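Local atomic coordinates of sulfoquinovosidase (Escherichia coli, PDB entry 5AEG), a protein that hydrolyses sulfoquinovosyl diacylglycerides and simple sulfoquinovosides to release sulfoquinovose, as a member of glycoside hydrolase family 31. Residues 55-60 with 216-221; 182-187 with 194-199. One frame throughout, in Å; residues are numbered along the deposited sequence.

Contact 1 of 2, residues 55-60 with 216-221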
# COMPACT_ATOMS: atom_id res chain seq x y z
N PHE A 55 5.51 14.25 -8.07
CA PHE A 55 4.69 15.42 -8.18
C PHE A 55 5.07 16.49 -7.20
O PHE A 55 5.19 16.26 -5.99
CB PHE A 55 3.21 15.08 -7.93
CG PHE A 55 2.55 14.40 -9.03
CD1 PHE A 55 2.54 13.01 -9.14
CD2 PHE A 55 1.82 15.14 -9.98
CE1 PHE A 55 1.90 12.38 -10.14
CE2 PHE A 55 1.15 14.50 -10.97
CZ PHE A 55 1.17 13.11 -11.09
N SER A 56 5.14 17.71 -7.71
CA SER A 56 5.11 18.88 -6.85
C SER A 56 3.72 19.50 -7.02
O SER A 56 3.36 19.89 -8.09
CB SER A 56 6.15 19.90 -7.31
OG SER A 56 5.89 21.11 -6.66
N ILE A 57 2.95 19.49 -5.96
CA ILE A 57 1.54 19.88 -6.02
C ILE A 57 1.28 20.86 -4.91
O ILE A 57 1.47 20.58 -3.76
CB ILE A 57 0.54 18.70 -6.13
CG1 ILE A 57 -0.90 19.22 -6.02
CG2 ILE A 57 0.83 17.55 -5.17
CD1 ILE A 57 -1.90 18.30 -6.70
N LYS A 58 0.90 22.06 -5.26
CA LYS A 58 0.54 23.04 -4.24
C LYS A 58 -0.62 23.94 -4.68
O LYS A 58 -0.92 24.00 -5.85
CB LYS A 58 1.74 23.91 -3.92
CG LYS A 58 2.13 24.79 -5.08
CD LYS A 58 2.74 26.09 -4.56
CE LYS A 58 4.02 25.88 -3.77
NZ LYS A 58 5.02 25.23 -4.66
N ASP A 59 -1.24 24.66 -3.75
CA ASP A 59 -2.36 25.54 -4.15
C ASP A 59 -1.91 26.95 -4.59
O ASP A 59 -0.96 27.49 -4.05
CB ASP A 59 -3.33 25.69 -2.99
CG ASP A 59 -4.75 25.93 -3.45
OD1 ASP A 59 -5.01 26.06 -4.69
OD2 ASP A 59 -5.57 25.93 -2.53
N LYS A 60 -2.60 27.54 -5.57
CA LYS A 60 -2.69 28.99 -5.69
C LYS A 60 -4.03 29.39 -5.04
O LYS A 60 -5.03 29.41 -5.72
CB LYS A 60 -2.70 29.46 -7.14
CG LYS A 60 -1.60 28.88 -8.00
CD LYS A 60 -1.70 29.40 -9.44
CE LYS A 60 -1.01 30.75 -9.60
NZ LYS A 60 0.47 30.56 -9.68
N ALA A 216 -8.79 19.10 4.54
CA ALA A 216 -8.85 19.98 3.39
C ALA A 216 -9.11 19.20 2.12
O ALA A 216 -8.43 18.18 1.84
CB ALA A 216 -7.61 20.81 3.28
N LEU A 217 -10.14 19.63 1.36
CA LEU A 217 -10.47 19.02 0.10
C LEU A 217 -10.42 20.04 -1.04
O LEU A 217 -10.87 21.20 -0.89
CB LEU A 217 -11.87 18.37 0.08
CG LEU A 217 -12.21 17.28 1.06
CD1 LEU A 217 -12.72 17.86 2.31
CD2 LEU A 217 -13.24 16.37 0.43
N TRP A 218 -9.92 19.60 -2.20
CA TRP A 218 -9.95 20.42 -3.41
C TRP A 218 -11.15 20.04 -4.23
O TRP A 218 -11.05 19.51 -5.35
CB TRP A 218 -8.67 20.27 -4.20
CG TRP A 218 -7.53 20.91 -3.51
CD1 TRP A 218 -7.50 21.32 -2.23
CD2 TRP A 218 -6.19 21.08 -4.03
NE1 TRP A 218 -6.29 21.87 -1.94
CE2 TRP A 218 -5.45 21.69 -3.02
CE3 TRP A 218 -5.58 20.85 -5.27
CZ2 TRP A 218 -4.11 22.06 -3.19
CZ3 TRP A 218 -4.23 21.20 -5.44
CH2 TRP A 218 -3.53 21.81 -4.42
N GLU A 219 -12.33 20.25 -3.67
CA GLU A 219 -13.57 19.99 -4.38
C GLU A 219 -14.66 20.86 -3.72
O GLU A 219 -14.45 21.43 -2.65
CB GLU A 219 -13.97 18.53 -4.36
CG GLU A 219 -14.76 18.08 -5.57
CD GLU A 219 -14.80 16.59 -5.80
OE1 GLU A 219 -14.00 15.78 -5.21
OE2 GLU A 219 -15.66 16.20 -6.61
N ASP A 220 -15.76 21.03 -4.44
CA ASP A 220 -16.93 21.74 -3.98
C ASP A 220 -17.92 20.93 -3.24
O ASP A 220 -18.94 21.48 -2.76
CB ASP A 220 -17.63 22.33 -5.23
CG ASP A 220 -18.18 21.23 -6.14
OD1 ASP A 220 -17.38 20.46 -6.70
OD2 ASP A 220 -19.40 21.02 -6.19
N LYS A 221 -17.67 19.62 -3.08
CA LYS A 221 -18.55 18.78 -2.32
C LYS A 221 -17.71 17.75 -1.58
O LYS A 221 -16.56 17.48 -1.97
CB LYS A 221 -19.52 18.08 -3.25
CG LYS A 221 -18.95 16.96 -4.15
CD LYS A 221 -19.83 16.64 -5.37
CE LYS A 221 -20.05 15.15 -5.64
NZ LYS A 221 -18.85 14.30 -5.94
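Trp218 reaches Ile57, Lys58 and Asp59 across backbones that stay well apart, the nearest CA atoms, those of Asp59 and Trp218, being 9.2 Å from each other. Trp218 follows directly on strand 212-217, while its three partners sit at the start of strand 56-74. The indole CG lies anti to the carbonyl carbon of its own residue (chi1 -70°), which sends the six-membered ring out to span the gap. Its far corner meets the backbone of Lys58 at the ring's edge, close to its plane, with CH2 of Trp218 3.6 Å from the carbonyl carbon C of Lys58. On one flank the branch CG1 of Ile57 comes in obliquely from strand 56-74, 3.9 Å from CZ3 of Trp218, and CD1 touches the same ring carbon. On the other, Asp59 brings its methylene CB to 3.7 Å from CZ2 of Trp218, again obliquely. Asp59 and Trp218 run past each other in opposite directions, with the carboxylate plane turned 34° from the indole. The indole nitrogen gains no hydrogen bond here: NE1 of Trp218 stays 4.2 Å from OD2 of Asp59. OD1 of Asp59 makes a salt bridge with NH2 of Arg116, whose guanidinium also forms a cation-pi contact with Trp218. Ala46 on strand 39-49 touches the indole as well. With no hydrogen bond between the two segments, van der Waals contact carries their meeting, and Arg116 supplies the polar component, linking the acid and the aromatic ring at the surface of the beta-rich N-terminal part.

Contact 2 of 2, residues 182-187 with 194-199; sequences FPQPTF and YCHVDN
Thr186 and His196 face each other as a non-hydrogen-bonded antiparallel pair, their CA atoms 4.3 Å apart, and the backbone bonds fall on the residues beside them. Phe187 and Cys195 form the hydrogen-bonded pair, N to O in both directions, and Val197 N donates to Pro185 O at 2.9 Å. Pro185 is the centre of an inverse gamma turn, and this last bond ties that corner to the hairpin.

Among the side-chain polar contacts, OG1 of Thr186 meets ND1 of His196 at the edge of the imidazole, 2.7 Å away. The same hydroxyl accepts a nearly straight bond from Gln184 NE2 (2.9 Å to Thr186 OG1, 167° at the hydrogen), lying close to the plane of the amide. Gln184 OE1 is held by Gln462. A valine in place of Thr186 would probably leave both His196 ND1 and the Gln184 amide without this shared partner, freeing the imidazole to turn.

The apolar contacts include one on the face that carries Phe187 and Cys195. Phe187 CG sits between its backbone N and carbonyl carbon (chi1 68°), bringing the ring against Cys195, whose CB makes a CH-pi contact over one face; SG approaches obliquely. At the corner, CB of Pro185 packs on CB of Val197 at 4.1 Å. The antiparallel register is that of a beta hairpin, 186-189 with 193-197, flanked by strands 129-133 and 221-228, in the galactose mutarotase-like N-terminal domain of this family 31 enzyme.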
# COMPACT_ATOMS: atom_id res chain seq x y z
N PHE A 182 0.09 4.85 -2.26
CA PHE A 182 -1.22 4.32 -1.79
C PHE A 182 -1.62 5.23 -0.62
O PHE A 182 -1.74 4.75 0.50
CB PHE A 182 -1.11 2.85 -1.42
CG PHE A 182 -2.42 2.11 -1.19
CD1 PHE A 182 -3.67 2.76 -0.97
CD2 PHE A 182 -2.37 0.75 -1.08
CE1 PHE A 182 -4.78 2.02 -0.74
CE2 PHE A 182 -3.53 -0.02 -0.90
CZ PHE A 182 -4.71 0.65 -0.69
N PRO A 183 -1.81 6.54 -0.86
CA PRO A 183 -2.46 7.34 0.16
C PRO A 183 -3.96 7.02 0.08
O PRO A 183 -4.45 6.58 -0.96
CB PRO A 183 -2.23 8.80 -0.30
CG PRO A 183 -2.22 8.66 -1.82
CD PRO A 183 -1.76 7.26 -2.14
N GLN A 184 -4.69 7.16 1.17
CA GLN A 184 -6.12 6.91 1.12
C GLN A 184 -6.79 7.85 2.15
O GLN A 184 -6.28 8.00 3.24
CB GLN A 184 -6.49 5.45 1.42
CG GLN A 184 -7.98 5.18 1.07
CD GLN A 184 -8.37 3.75 1.13
OE1 GLN A 184 -7.76 2.93 0.46
NE2 GLN A 184 -9.38 3.45 1.90
N PRO A 185 -8.00 8.43 1.81
CA PRO A 185 -8.67 9.40 2.70
C PRO A 185 -9.55 8.69 3.72
O PRO A 185 -10.77 8.87 3.73
CB PRO A 185 -9.46 10.28 1.71
CG PRO A 185 -9.79 9.35 0.64
CD PRO A 185 -8.54 8.49 0.45
N THR A 186 -8.90 7.89 4.57
CA THR A 186 -9.57 6.90 5.48
C THR A 186 -8.64 6.84 6.70
O THR A 186 -7.43 6.67 6.55
CB THR A 186 -9.64 5.53 4.84
OG1 THR A 186 -10.32 5.63 3.60
CG2 THR A 186 -10.35 4.54 5.72
N PHE A 187 -9.16 7.03 7.92
CA PHE A 187 -8.34 7.00 9.12
C PHE A 187 -9.15 6.39 10.28
O PHE A 187 -10.40 6.27 10.20
CB PHE A 187 -7.69 8.35 9.49
CG PHE A 187 -8.61 9.43 9.95
CD1 PHE A 187 -9.19 10.31 9.03
CD2 PHE A 187 -8.95 9.59 11.30
CE1 PHE A 187 -9.99 11.33 9.47
CE2 PHE A 187 -9.81 10.57 11.69
CZ PHE A 187 -10.31 11.44 10.77
N TYR A 194 -13.75 5.03 12.70
CA TYR A 194 -13.03 5.34 11.45
C TYR A 194 -13.78 6.39 10.74
O TYR A 194 -15.03 6.50 10.90
CB TYR A 194 -12.95 4.10 10.53
CG TYR A 194 -14.22 3.55 9.83
CD1 TYR A 194 -14.83 4.22 8.77
CD2 TYR A 194 -14.80 2.32 10.19
CE1 TYR A 194 -15.99 3.73 8.18
CE2 TYR A 194 -15.96 1.83 9.57
CZ TYR A 194 -16.57 2.56 8.59
OH TYR A 194 -17.71 2.15 7.91
N CYS A 195 -13.04 7.18 9.96
CA CYS A 195 -13.65 8.13 9.02
C CYS A 195 -13.20 7.85 7.60
O CYS A 195 -11.99 7.73 7.37
CB CYS A 195 -13.21 9.51 9.44
SG CYS A 195 -13.64 10.81 8.28
N HIS A 196 -14.14 7.66 6.68
CA HIS A 196 -13.85 7.38 5.28
C HIS A 196 -14.47 8.46 4.38
O HIS A 196 -15.67 8.78 4.52
CB HIS A 196 -14.37 6.04 4.86
CG HIS A 196 -14.17 5.77 3.40
ND1 HIS A 196 -12.91 5.67 2.85
CD2 HIS A 196 -15.04 5.69 2.37
CE1 HIS A 196 -13.02 5.47 1.55
NE2 HIS A 196 -14.31 5.50 1.22
N VAL A 197 -13.69 9.04 3.48
CA VAL A 197 -14.15 10.15 2.62
C VAL A 197 -14.24 9.61 1.18
O VAL A 197 -13.31 8.98 0.63
CB VAL A 197 -13.29 11.39 2.73
CG1 VAL A 197 -13.73 12.52 1.77
CG2 VAL A 197 -13.20 11.91 4.14
N ASP A 198 -15.37 9.84 0.53
CA ASP A 198 -15.58 9.24 -0.79
C ASP A 198 -14.79 9.93 -1.87
O ASP A 198 -14.49 9.34 -2.90
CB ASP A 198 -17.05 9.28 -1.24
CG ASP A 198 -17.90 8.27 -0.55
OD1 ASP A 198 -17.43 7.32 0.11
OD2 ASP A 198 -19.12 8.39 -0.73
N ASN A 199 -14.43 11.15 -1.68
CA ASN A 199 -13.84 11.85 -2.82
C ASN A 199 -12.48 11.27 -3.30
O ASN A 199 -11.77 10.60 -2.52
CB ASN A 199 -13.55 13.24 -2.35
CG ASN A 199 -14.80 13.99 -1.87
OD1 ASN A 199 -15.54 13.50 -0.99
ND2 ASN A 199 -14.96 15.24 -2.40

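Contact 1 lies at the surface and contact 2 is buried, with centres about 16 Å apart. Their strands belong to the same beta-rich N-terminal part of the chain, but no strand is common to the two. One indole bridging distant backbones makes contact 1, whereas contact 2 joins neighbouring strands by main-chain hydrogen bonds and a buried polar chain. Along the sequence, the hairpin of contact 2 falls between the two segments of contact 1. They meet in space through Asn199: its ND2 probably hydrogen-bonds Lys221 O (2.8 Å) and Glu219 OE1 (3.0 Å). Leu217 CD2 adds packing on Val197 CG1, 4.1 Å away, so segment 216-221 touches both 55-60 and the end of the hairpin.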